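Local coordinates for oxygen-independent coproporphyrinogen III oxidase (Escherichia coli, PDB 1OLT), which catalyses the anaerobic oxidative decarboxylation of two propionate groups of coproporphyrinogen III to the vinyl groups of protoporphyrinogen IX, using S-adenosylmethionine and a [4Fe-4S] cluster, at residues S25-F36 against G333-K341; R51-P60 against D318-A328. All coordinates share one frame; numbering follows the deposited sequence. Where two conformers were deposited one is given.

Interaction 1: S25-F36 against G333-K341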
loop_
_atom_site.group_PDB
_atom_site.type_symbol
_atom_site.label_atom_id
_atom_site.label_comp_id
_atom_site.label_asym_id
_atom_site.label_seq_id
_atom_site.Cartn_x
_atom_site.Cartn_y
_atom_site.Cartn_z
ATOM N N SER A 25 7.865 4.934 -1.762
ATOM C CA SER A 25 7.977 6.324 -1.357
ATOM C C SER A 25 9.173 6.917 -2.103
ATOM O O SER A 25 9.933 6.197 -2.747
ATOM C CB SER A 25 8.234 6.438 0.129
ATOM O OG SER A 25 9.514 5.912 0.452
ATOM N N TYR A 26 9.349 8.217 -1.976
ATOM C CA TYR A 26 10.561 8.901 -2.456
ATOM C C TYR A 26 11.098 9.824 -1.407
ATOM O O TYR A 26 10.353 10.670 -0.941
ATOM C CB TYR A 26 10.296 9.699 -3.726
ATOM C CG TYR A 26 11.561 10.297 -4.278
ATOM C CD1 TYR A 26 12.005 11.559 -3.843
ATOM C CD2 TYR A 26 12.347 9.593 -5.202
ATOM C CE1 TYR A 26 13.191 12.120 -4.338
ATOM C CE2 TYR A 26 13.531 10.171 -5.720
ATOM C CZ TYR A 26 13.942 11.435 -5.281
ATOM O OH TYR A 26 15.114 12.022 -5.768
ATOM N N PRO A 27 12.391 9.707 -1.054
ATOM C CA PRO A 27 13.309 8.652 -1.536
ATOM C C PRO A 27 12.898 7.262 -1.122
ATOM O O PRO A 27 12.058 7.078 -0.228
ATOM C CB PRO A 27 14.643 8.981 -0.860
ATOM C CG PRO A 27 14.514 10.355 -0.305
ATOM C CD PRO A 27 13.071 10.667 -0.170
ATOM N N THR A 28 13.499 6.269 -1.767
ATOM C CA THR A 28 13.113 4.887 -1.501
ATOM C C THR A 28 13.813 4.350 -0.273
ATOM O O THR A 28 14.750 5.000 0.264
ATOM C CB THR A 28 13.460 3.982 -2.716
ATOM O OG1 THR A 28 14.882 3.705 -2.746
ATOM C CG2 THR A 28 13.126 4.728 -4.046
ATOM N N ALA A 29 13.376 3.137 0.115
ATOM C CA ALA A 29 13.977 2.353 1.207
ATOM C C ALA A 29 15.474 2.002 0.964
ATOM O O ALA A 29 16.212 1.749 1.922
ATOM C CB ALA A 29 13.144 1.047 1.459
ATOM N N LEU A 30 15.926 1.977 -0.298
ATOM C CA LEU A 30 17.374 1.818 -0.570
ATOM C C LEU A 30 18.205 2.894 0.130
ATOM O O LEU A 30 19.350 2.646 0.513
ATOM C CB LEU A 30 17.712 1.927 -2.054
ATOM C CG LEU A 30 17.136 0.949 -3.048
ATOM C CD1 LEU A 30 17.626 1.347 -4.466
ATOM C CD2 LEU A 30 17.541 -0.459 -2.668
ATOM N N GLU A 31 17.627 4.088 0.288
ATOM C CA GLU A 31 18.351 5.201 0.878
ATOM C C GLU A 31 18.279 5.286 2.408
ATOM O O GLU A 31 18.859 6.187 2.971
ATOM C CB GLU A 31 17.848 6.500 0.269
ATOM C CG GLU A 31 17.838 6.518 -1.263
ATOM C CD GLU A 31 19.129 6.013 -1.928
ATOM O OE1 GLU A 31 20.268 6.195 -1.393
ATOM O OE2 GLU A 31 18.991 5.423 -3.026
ATOM N N PHE A 32 17.575 4.369 3.072
ATOM C CA PHE A 32 17.437 4.433 4.541
ATOM C C PHE A 32 18.789 4.057 5.135
ATOM O O PHE A 32 19.429 3.172 4.638
ATOM C CB PHE A 32 16.336 3.478 5.096
ATOM C CG PHE A 32 14.896 3.849 4.726
ATOM C CD1 PHE A 32 14.582 4.898 3.885
ATOM C CD2 PHE A 32 13.849 3.067 5.194
ATOM C CE1 PHE A 32 13.241 5.170 3.541
ATOM C CE2 PHE A 32 12.517 3.347 4.861
ATOM C CZ PHE A 32 12.226 4.415 4.041
ATOM N N SER A 33 19.219 4.738 6.186
ATOM C CA SER A 33 20.505 4.493 6.784
ATOM C C SER A 33 20.396 4.273 8.315
ATOM O O SER A 33 19.639 4.924 9.006
ATOM C CB SER A 33 21.415 5.672 6.482
ATOM O OG SER A 33 22.433 5.799 7.441
ATOM N N GLU A 34 21.210 3.371 8.827
ATOM C CA GLU A 34 21.224 3.039 10.248
ATOM C C GLU A 34 21.813 4.146 11.092
ATOM O O GLU A 34 21.739 4.084 12.298
ATOM C CB GLU A 34 21.945 1.717 10.474
ATOM C CG GLU A 34 21.219 0.549 9.799
ATOM C CD GLU A 34 21.913 -0.797 9.999
ATOM O OE1 GLU A 34 22.599 -0.954 11.024
ATOM O OE2 GLU A 34 21.767 -1.694 9.119
ATOM N N ASP A 35 22.374 5.159 10.440
ATOM C CA ASP A 35 22.902 6.333 11.096
ATOM C C ASP A 35 21.815 7.261 11.605
ATOM O O ASP A 35 22.055 8.045 12.492
ATOM C CB ASP A 35 23.788 7.093 10.104
ATOM C CG ASP A 35 25.147 6.387 9.850
ATOM O OD1 ASP A 35 25.576 5.574 10.727
ATOM O OD2 ASP A 35 25.851 6.609 8.816
ATOM N N PHE A 36 20.627 7.161 11.017
ATOM C CA PHE A 36 19.426 7.871 11.477
ATOM C C PHE A 36 18.969 7.322 12.823
ATOM O O PHE A 36 18.457 6.188 12.943
ATOM C CB PHE A 36 18.289 7.736 10.449
ATOM C CG PHE A 36 17.081 8.587 10.747
ATOM C CD1 PHE A 36 16.106 8.160 11.630
ATOM C CD2 PHE A 36 16.892 9.806 10.097
ATOM C CE1 PHE A 36 14.949 8.949 11.896
ATOM C CE2 PHE A 36 15.745 10.595 10.376
ATOM C CZ PHE A 36 14.794 10.159 11.280
ATOM N N GLY A 333 7.408 14.468 9.756
ATOM C CA GLY A 333 8.247 15.678 9.729
ATOM C C GLY A 333 9.377 15.714 8.672
ATOM O O GLY A 333 10.521 15.904 9.018
ATOM N N ASP A 334 9.027 15.398 7.436
ATOM C CA ASP A 334 9.977 15.202 6.345
ATOM C C ASP A 334 11.123 14.189 6.628
ATOM O O ASP A 334 12.261 14.380 6.170
ATOM C CB ASP A 334 10.507 16.548 5.826
ATOM C CG ASP A 334 9.361 17.559 5.559
ATOM O OD1 ASP A 334 8.364 17.283 4.835
ATOM O OD2 ASP A 334 9.328 18.589 6.149
ATOM N N CYS A 335 10.796 13.110 7.365
ATOM C CA CYS A 335 11.717 12.002 7.551
ATOM C C CYS A 335 10.993 10.688 7.352
ATOM O O CYS A 335 9.789 10.615 7.495
ATOM C CB CYS A 335 12.374 11.983 8.951
ATOM S SG CYS A 335 13.274 13.448 9.383
ATOM N N TYR A 336 11.720 9.660 6.943
ATOM C CA TYR A 336 11.245 8.296 6.990
ATOM C C TYR A 336 12.095 7.548 8.038
ATOM O O TYR A 336 13.279 7.754 8.141
ATOM C CB TYR A 336 11.306 7.585 5.624
ATOM C CG TYR A 336 10.633 8.321 4.462
ATOM C CD1 TYR A 336 9.550 9.184 4.679
ATOM C CD2 TYR A 336 11.075 8.160 3.143
ATOM C CE1 TYR A 336 8.923 9.863 3.628
ATOM C CE2 TYR A 336 10.460 8.854 2.070
ATOM C CZ TYR A 336 9.373 9.698 2.326
ATOM O OH TYR A 336 8.753 10.415 1.311
ATOM N N ALA A 337 11.456 6.665 8.799
ATOM C CA ALA A 337 12.103 5.880 9.833
ATOM C C ALA A 337 11.468 4.510 9.864
ATOM O O ALA A 337 10.248 4.380 9.823
ATOM C CB ALA A 337 11.925 6.593 11.181
ATOM N N GLN A 338 12.273 3.482 10.003
ATOM C CA GLN A 338 11.747 2.127 9.997
ATOM C C GLN A 338 12.222 1.376 11.209
ATOM O O GLN A 338 13.389 1.473 11.593
ATOM C CB GLN A 338 12.220 1.324 8.768
ATOM C CG GLN A 338 11.502 0.037 8.534
ATOM C CD GLN A 338 11.851 -0.676 7.212
ATOM O OE1 GLN A 338 12.913 -0.445 6.658
ATOM N NE2 GLN A 338 10.936 -1.540 6.725
ATOM N N ASN A 339 11.311 0.621 11.774
ATOM C CA ASN A 339 11.623 -0.354 12.810
ATOM C C ASN A 339 12.399 -1.558 12.270
ATOM O O ASN A 339 12.290 -1.931 11.078
ATOM C CB ASN A 339 10.322 -0.856 13.438
ATOM C CG ASN A 339 9.715 0.121 14.431
ATOM O OD1 ASN A 339 10.382 1.072 14.920
ATOM N ND2 ASN A 339 8.404 -0.135 14.789
ATOM N N GLN A 340 13.198 -2.155 13.135
ATOM C CA GLN A 340 13.780 -3.498 12.949
ATOM C C GLN A 340 12.826 -4.398 12.169
ATOM O O GLN A 340 11.663 -4.528 12.521
ATOM C CB GLN A 340 14.111 -4.117 14.337
ATOM C CG GLN A 340 15.136 -3.352 15.179
ATOM C CD GLN A 340 16.550 -3.350 14.654
ATOM O OE1 GLN A 340 16.896 -4.101 13.741
ATOM N NE2 GLN A 340 17.373 -2.451 15.202
ATOM N N LYS A 341 13.350 -5.036 11.132
ATOM C CA LYS A 341 12.589 -5.957 10.330
ATOM C C LYS A 341 12.663 -7.412 10.774
ATOM O O LYS A 341 11.896 -8.219 10.321
ATOM C CB LYS A 341 12.943 -5.822 8.827
ATOM C CG LYS A 341 14.261 -6.381 8.375
ATOM C CD LYS A 341 14.606 -5.900 6.903
ATOM C CE LYS A 341 13.578 -6.383 5.857
ATOM N NZ LYS A 341 13.568 -5.519 4.613
#
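Tyr336 reaches from the strand 335-339 into a bend of the loop 25-36 and buries more surface than any other residue of the contact. It was modelled in two conformers; in the one described, its hydroxyl donates a hydrogen bond to the carbonyl of Tyr26 (OH to O, 2.8 Å). The donor stands above that carbonyl plane, 53° out of it. Beyond the cis peptide that joins Tyr26 to Pro27, the next carbonyl lies in the plane of the Tyr336 ring at its edge, with Pro27 O 3.3 Å from Tyr336 CE2. Ser25, likewise modelled in two conformers, donates from OG to Pro27 O at 2.9 Å, which draws the bend together beside the phenol.

Phe32 closes in on the root of this side chain, its CZ 3.7 Å from Tyr336 CB. One ring face of Phe32 is covered by its own loop, Ala29 CA standing 3.6 Å above the centre of the ring, while the edge meets Gln338 OE1. That oxygen finds its hydrogen-bonding partner in Arg359.

Phe36 approaches the strand from the other face. With CG anti to the backbone N (chi1 -172°), its ring slides under the chain until Tyr336 O sits 4.2 Å above the ring centre. Ala337 CB comes within 3.9 Å of Phe36 CE1. Cys335 adds a sulfur-aromatic contact at the ring edge, SG lying 5.1 Å from the Phe36 centroid.

Phe32 and Phe36 thus straddle the sheet, one meeting the even-numbered side chains and the other the odd-numbered ones; between them Ser33 hydrogen-bonds through its backbone to Gly360. Strand 335-339 is the middle strand of a three-stranded antiparallel sheet with 329-332 and 357-362, and the N-terminal loop wraps this sheet before entering helix 38-45.

Interaction 2: R51-P60 against D318-A328. With SAM (S-adenosylmethionine), chain D.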
loop_
_atom_site.group_PDB
_atom_site.type_symbol
_atom_site.label_atom_id
_atom_site.label_comp_id
_atom_site.label_asym_id
_atom_site.label_seq_id
_atom_site.Cartn_x
_atom_site.Cartn_y
_atom_site.Cartn_z
ATOM N N ARG A 51 -0.181 18.684 12.750
ATOM C CA ARG A 51 -0.529 17.826 11.682
ATOM C C ARG A 51 -1.343 16.606 12.201
ATOM O O ARG A 51 -1.085 16.068 13.281
ATOM C CB ARG A 51 0.732 17.352 11.000
ATOM C CG ARG A 51 0.540 16.830 9.621
ATOM C CD ARG A 51 1.859 16.712 8.825
ATOM N NE ARG A 51 2.177 17.990 8.214
ATOM C CZ ARG A 51 3.000 18.145 7.169
ATOM N NH1 ARG A 51 3.640 17.111 6.614
ATOM N NH2 ARG A 51 3.195 19.355 6.672
ATOM N N PRO A 52 -2.391 16.276 11.495
ATOM C CA PRO A 52 -3.117 15.064 11.815
ATOM C C PRO A 52 -2.145 13.832 11.855
ATOM O O PRO A 52 -1.121 13.793 11.173
ATOM C CB PRO A 52 -4.096 14.931 10.657
ATOM C CG PRO A 52 -4.221 16.280 10.003
ATOM C CD PRO A 52 -2.979 17.040 10.353
ATOM N N LEU A 53 -2.495 12.841 12.659
ATOM C CA LEU A 53 -1.704 11.651 12.823
ATOM C C LEU A 53 -2.457 10.475 12.239
ATOM O O LEU A 53 -3.621 10.268 12.505
ATOM C CB LEU A 53 -1.395 11.431 14.331
ATOM C CG LEU A 53 -0.385 10.354 14.726
ATOM C CD1 LEU A 53 0.945 10.517 14.105
ATOM C CD2 LEU A 53 -0.211 10.256 16.297
ATOM N N SER A 54 -1.742 9.695 11.462
ATOM C CA SER A 54 -2.135 8.393 10.964
ATOM C C SER A 54 -1.274 7.309 11.642
ATOM O O SER A 54 -0.102 7.520 11.873
ATOM C CB SER A 54 -1.910 8.381 9.432
ATOM O OG SER A 54 -2.244 7.070 8.928
ATOM N N LEU A 55 -1.863 6.178 11.969
ATOM C CA LEU A 55 -1.188 5.106 12.641
ATOM C C LEU A 55 -1.191 3.880 11.757
ATOM O O LEU A 55 -2.179 3.556 11.183
ATOM C CB LEU A 55 -1.886 4.787 13.977
ATOM C CG LEU A 55 -1.976 5.911 14.967
ATOM C CD1 LEU A 55 -2.678 5.399 16.197
ATOM C CD2 LEU A 55 -0.672 6.444 15.298
ATOM N N TYR A 56 -0.056 3.205 11.675
ATOM C CA TYR A 56 0.071 1.903 11.011
ATOM C C TYR A 56 0.609 0.893 12.045
ATOM O O TYR A 56 1.568 1.197 12.725
ATOM C CB TYR A 56 1.037 1.963 9.809
ATOM C CG TYR A 56 1.228 0.610 9.233
ATOM C CD1 TYR A 56 0.269 0.048 8.415
ATOM C CD2 TYR A 56 2.349 -0.164 9.561
ATOM C CE1 TYR A 56 0.427 -1.306 7.950
ATOM C CE2 TYR A 56 2.520 -1.476 9.059
ATOM C CZ TYR A 56 1.560 -2.026 8.273
ATOM O OH TYR A 56 1.665 -3.321 7.835
ATOM N N VAL A 57 -0.025 -0.281 12.165
ATOM C CA VAL A 57 0.496 -1.364 12.977
ATOM C C VAL A 57 0.723 -2.624 12.091
ATOM O O VAL A 57 -0.189 -3.050 11.340
ATOM C CB VAL A 57 -0.448 -1.736 14.141
ATOM C CG1 VAL A 57 0.212 -2.835 14.975
ATOM C CG2 VAL A 57 -0.808 -0.521 14.997
ATOM N N HIS A 58 1.941 -3.156 12.120
ATOM C CA HIS A 58 2.301 -4.340 11.380
ATOM C C HIS A 58 2.013 -5.556 12.285
ATOM O O HIS A 58 2.454 -5.596 13.417
ATOM C CB HIS A 58 3.755 -4.382 11.014
ATOM C CG HIS A 58 4.018 -5.277 9.848
ATOM N ND1 HIS A 58 3.624 -4.944 8.572
ATOM C CD2 HIS A 58 4.628 -6.490 9.761
ATOM C CE1 HIS A 58 4.011 -5.908 7.742
ATOM N NE2 HIS A 58 4.622 -6.853 8.441
ATOM N N ILE A 59 1.242 -6.484 11.789
ATOM C CA ILE A 59 0.964 -7.736 12.461
ATOM C C ILE A 59 1.549 -8.829 11.556
ATOM O O ILE A 59 1.011 -9.084 10.465
ATOM C CB ILE A 59 -0.559 -7.968 12.665
ATOM C CG1 ILE A 59 -1.292 -6.882 13.447
ATOM C CG2 ILE A 59 -0.778 -9.312 13.399
ATOM C CD1 ILE A 59 -0.770 -6.645 14.805
ATOM N N PRO A 60 2.685 -9.420 11.916
ATOM C CA PRO A 60 3.377 -10.221 10.920
ATOM C C PRO A 60 2.900 -11.653 10.715
ATOM O O PRO A 60 3.237 -12.232 9.685
ATOM C CB PRO A 60 4.826 -10.224 11.429
ATOM C CG PRO A 60 4.684 -10.174 12.980
ATOM C CD PRO A 60 3.494 -9.282 13.159
ATOM N N ASP A 318 -0.868 15.325 3.915
ATOM C CA ASP A 318 -0.248 16.130 4.986
ATOM C C ASP A 318 -0.630 15.566 6.368
ATOM O O ASP A 318 -1.076 16.305 7.235
ATOM C CB ASP A 318 -0.583 17.659 4.899
ATOM C CG ASP A 318 0.221 18.422 3.770
ATOM O OD1 ASP A 318 1.222 17.898 3.206
ATOM O OD2 ASP A 318 -0.117 19.563 3.383
ATOM N N THR A 319 -0.469 14.250 6.551
ATOM C CA THR A 319 -0.482 13.662 7.871
ATOM C C THR A 319 0.926 13.168 8.228
ATOM O O THR A 319 1.709 12.836 7.358
ATOM C CB THR A 319 -1.492 12.474 7.994
ATOM O OG1 THR A 319 -1.039 11.362 7.200
ATOM C CG2 THR A 319 -2.839 12.866 7.415
ATOM N N ASP A 320 1.229 13.122 9.527
ATOM C CA ASP A 320 2.376 12.394 9.973
ATOM C C ASP A 320 1.881 10.961 10.198
ATOM O O ASP A 320 0.783 10.764 10.738
ATOM C CB ASP A 320 2.912 12.958 11.268
ATOM C CG ASP A 320 3.688 14.226 11.094
ATOM O OD1 ASP A 320 4.267 14.451 10.026
ATOM O OD2 ASP A 320 3.786 15.076 12.018
ATOM N N LEU A 321 2.696 9.981 9.817
ATOM C CA LEU A 321 2.337 8.570 9.890
ATOM C C LEU A 321 3.309 7.895 10.840
ATOM O O LEU A 321 4.523 7.909 10.604
ATOM C CB LEU A 321 2.477 7.927 8.519
ATOM C CG LEU A 321 2.586 6.388 8.518
ATOM C CD1 LEU A 321 1.239 5.948 8.600
ATOM C CD2 LEU A 321 3.317 5.848 7.224
ATOM N N LEU A 322 2.782 7.363 11.933
ATOM C CA LEU A 322 3.564 6.599 12.870
ATOM C C LEU A 322 3.323 5.120 12.658
ATOM O O LEU A 322 2.188 4.618 12.761
ATOM C CB LEU A 322 3.206 6.955 14.322
ATOM C CG LEU A 322 3.933 6.149 15.367
ATOM C CD1 LEU A 322 5.453 6.416 15.404
ATOM C CD2 LEU A 322 3.300 6.376 16.784
ATOM N N GLY A 323 4.405 4.405 12.448
ATOM C CA GLY A 323 4.351 3.003 12.168
ATOM C C GLY A 323 4.885 2.251 13.380
ATOM O O GLY A 323 5.982 2.561 13.900
ATOM N N MET A 324 4.112 1.278 13.847
ATOM C CA MET A 324 4.473 0.473 15.051
ATOM C C MET A 324 4.544 -0.989 14.653
ATOM O O MET A 324 3.847 -1.420 13.726
ATOM C CB MET A 324 3.411 0.643 16.127
ATOM C CG MET A 324 3.397 1.995 16.857
ATOM S SD MET A 324 1.707 2.401 17.467
ATOM C CE MET A 324 1.028 3.146 15.994
ATOM N N GLY A 325 5.386 -1.762 15.330
ATOM C CA GLY A 325 5.555 -3.175 15.075
ATOM C C GLY A 325 6.749 -3.480 14.139
ATOM O O GLY A 325 7.422 -2.579 13.588
ATOM N N VAL A 326 7.062 -4.744 14.023
ATOM C CA VAL A 326 8.201 -5.181 13.254
ATOM C C VAL A 326 8.061 -4.713 11.776
ATOM O O VAL A 326 7.014 -4.865 11.190
ATOM C CB VAL A 326 8.370 -6.770 13.355
ATOM C CG1 VAL A 326 7.254 -7.521 12.649
ATOM C CG2 VAL A 326 9.661 -7.175 12.770
ATOM N N SER A 327 9.134 -4.133 11.223
ATOM C CA SER A 327 9.250 -3.587 9.878
ATOM C C SER A 327 8.498 -2.289 9.619
ATOM O O SER A 327 8.660 -1.733 8.548
ATOM C CB SER A 327 8.871 -4.589 8.796
ATOM O OG SER A 327 7.452 -4.672 8.577
ATOM N N ALA A 328 7.745 -1.778 10.604
ATOM C CA ALA A 328 6.884 -0.637 10.367
ATOM C C ALA A 328 7.650 0.609 10.020
ATOM O O ALA A 328 8.610 0.976 10.679
ATOM C CB ALA A 328 5.943 -0.387 11.507
HETATM N N SAM D . 3.830 -4.614 -0.757
HETATM C CA SAM D . 2.993 -5.449 -1.640
HETATM C C SAM D . 3.688 -5.732 -2.988
HETATM O O SAM D . 3.930 -6.879 -3.412
HETATM O OXT SAM D . 4.081 -4.827 -3.756
HETATM C CB SAM D . 1.602 -4.790 -1.840
HETATM C CG SAM D . 0.694 -4.720 -0.572
HETATM S SD SAM D . 0.515 -3.054 0.151
HETATM C CE SAM D . -1.082 -2.508 -0.553
HETATM C "C5'" SAM D . 0.041 -3.171 1.917
HETATM C "C4'" SAM D . 1.122 -3.844 2.748
HETATM O "O4'" SAM D . 2.237 -2.966 2.745
HETATM C "C3'" SAM D . 0.765 -4.035 4.226
HETATM O "O3'" SAM D . -0.102 -5.139 4.416
HETATM C "C2'" SAM D . 2.149 -4.133 4.806
HETATM O "O2'" SAM D . 2.708 -5.383 4.506
HETATM C "C1'" SAM D . 2.903 -3.047 4.019
HETATM N N9 SAM D . 2.833 -1.743 4.655
HETATM C C8 SAM D . 1.845 -0.829 4.554
HETATM N N7 SAM D . 2.174 0.266 5.346
HETATM C C5 SAM D . 3.328 0.033 5.915
HETATM C C6 SAM D . 4.093 0.759 6.785
HETATM N N6 SAM D . 3.772 1.972 7.203
HETATM N N1 SAM D . 5.245 0.197 7.203
HETATM C C2 SAM D . 5.629 -1.023 6.792
HETATM N N3 SAM D . 4.879 -1.758 5.960
HETATM C C4 SAM D . 3.747 -1.227 5.521
#
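Tyr56 and Ala328 meet edge-on, the methyl CB lying near the plane of the phenol ring 4.1 Å from CD2, while the adenine of S-adenosylmethionine covers one ring face, its C5 3.5 Å above the centre. Gly323, paired with Tyr56 across the parallel strands, leaves room for this methyl: a CB on the glycine would crowd that of Ala328. With CG anti to the backbone N (chi1 175°), the ring runs between sheet and adenine toward His58, and Tyr56 OH and His58 ND1 share a hydrogen bond of 2.6 Å that limits how either ring turns. Were this tyrosine replaced by alanine, the adenine would probably lose the ring face it lies on and His58 ND1 its hydroxyl partner. The His58 ring is itself lidded by the turn 325-328, Ser327 OG resting 3.5 Å above its centre.

Further along, Val326 CG1 presses on Pro60 CG at 3.7 Å, and Gly325 fits where any CB would strike His58 O. On the sheet face away from the ligand, Leu55 CD2 drops between Leu322 CB and the Met324 methyl. At the far end Arg51 lays its guanidinium face over Asp318 and its CD against Asp320 OD1, without a salt bridge to either; Asp320 pairs instead with Arg103.

Six backbone hydrogen bonds, using both N and O of Ser54 and Tyr56, join the strands at 23°. Leu53, Leu55 and Val57 bond oppositely to strand 105-112, so 53-59 runs between 105-112 and 320-324 in the radical SAM sheet, with helix 80-96 packed on Val57 and Met324.

In the fold
Interactions 1 and 2 lie with their centres 13 Å apart and share one connected piece of chain, 318-341, in which strand 329-332 leads from the second to the first. They also touch directly: Gln340 O is 2.9 Å from Ser327 N, a probable hydrogen bond, and Asn339 ND2 probably bonds to Gly325 O. Gln338 NE2 bonds to Ser327 O, tying the small sheet to the turn beside the adenine. Interaction 2 lines the pocket of one of two bound S-adenosylmethionines, to which Ile329 N adds a bond. Interaction 1 stands behind it, the Gln338 side chain about 5 Å from this ligand; the His58 side chain is about 8 Å from the iron-sulfur cluster (both between nearest atoms).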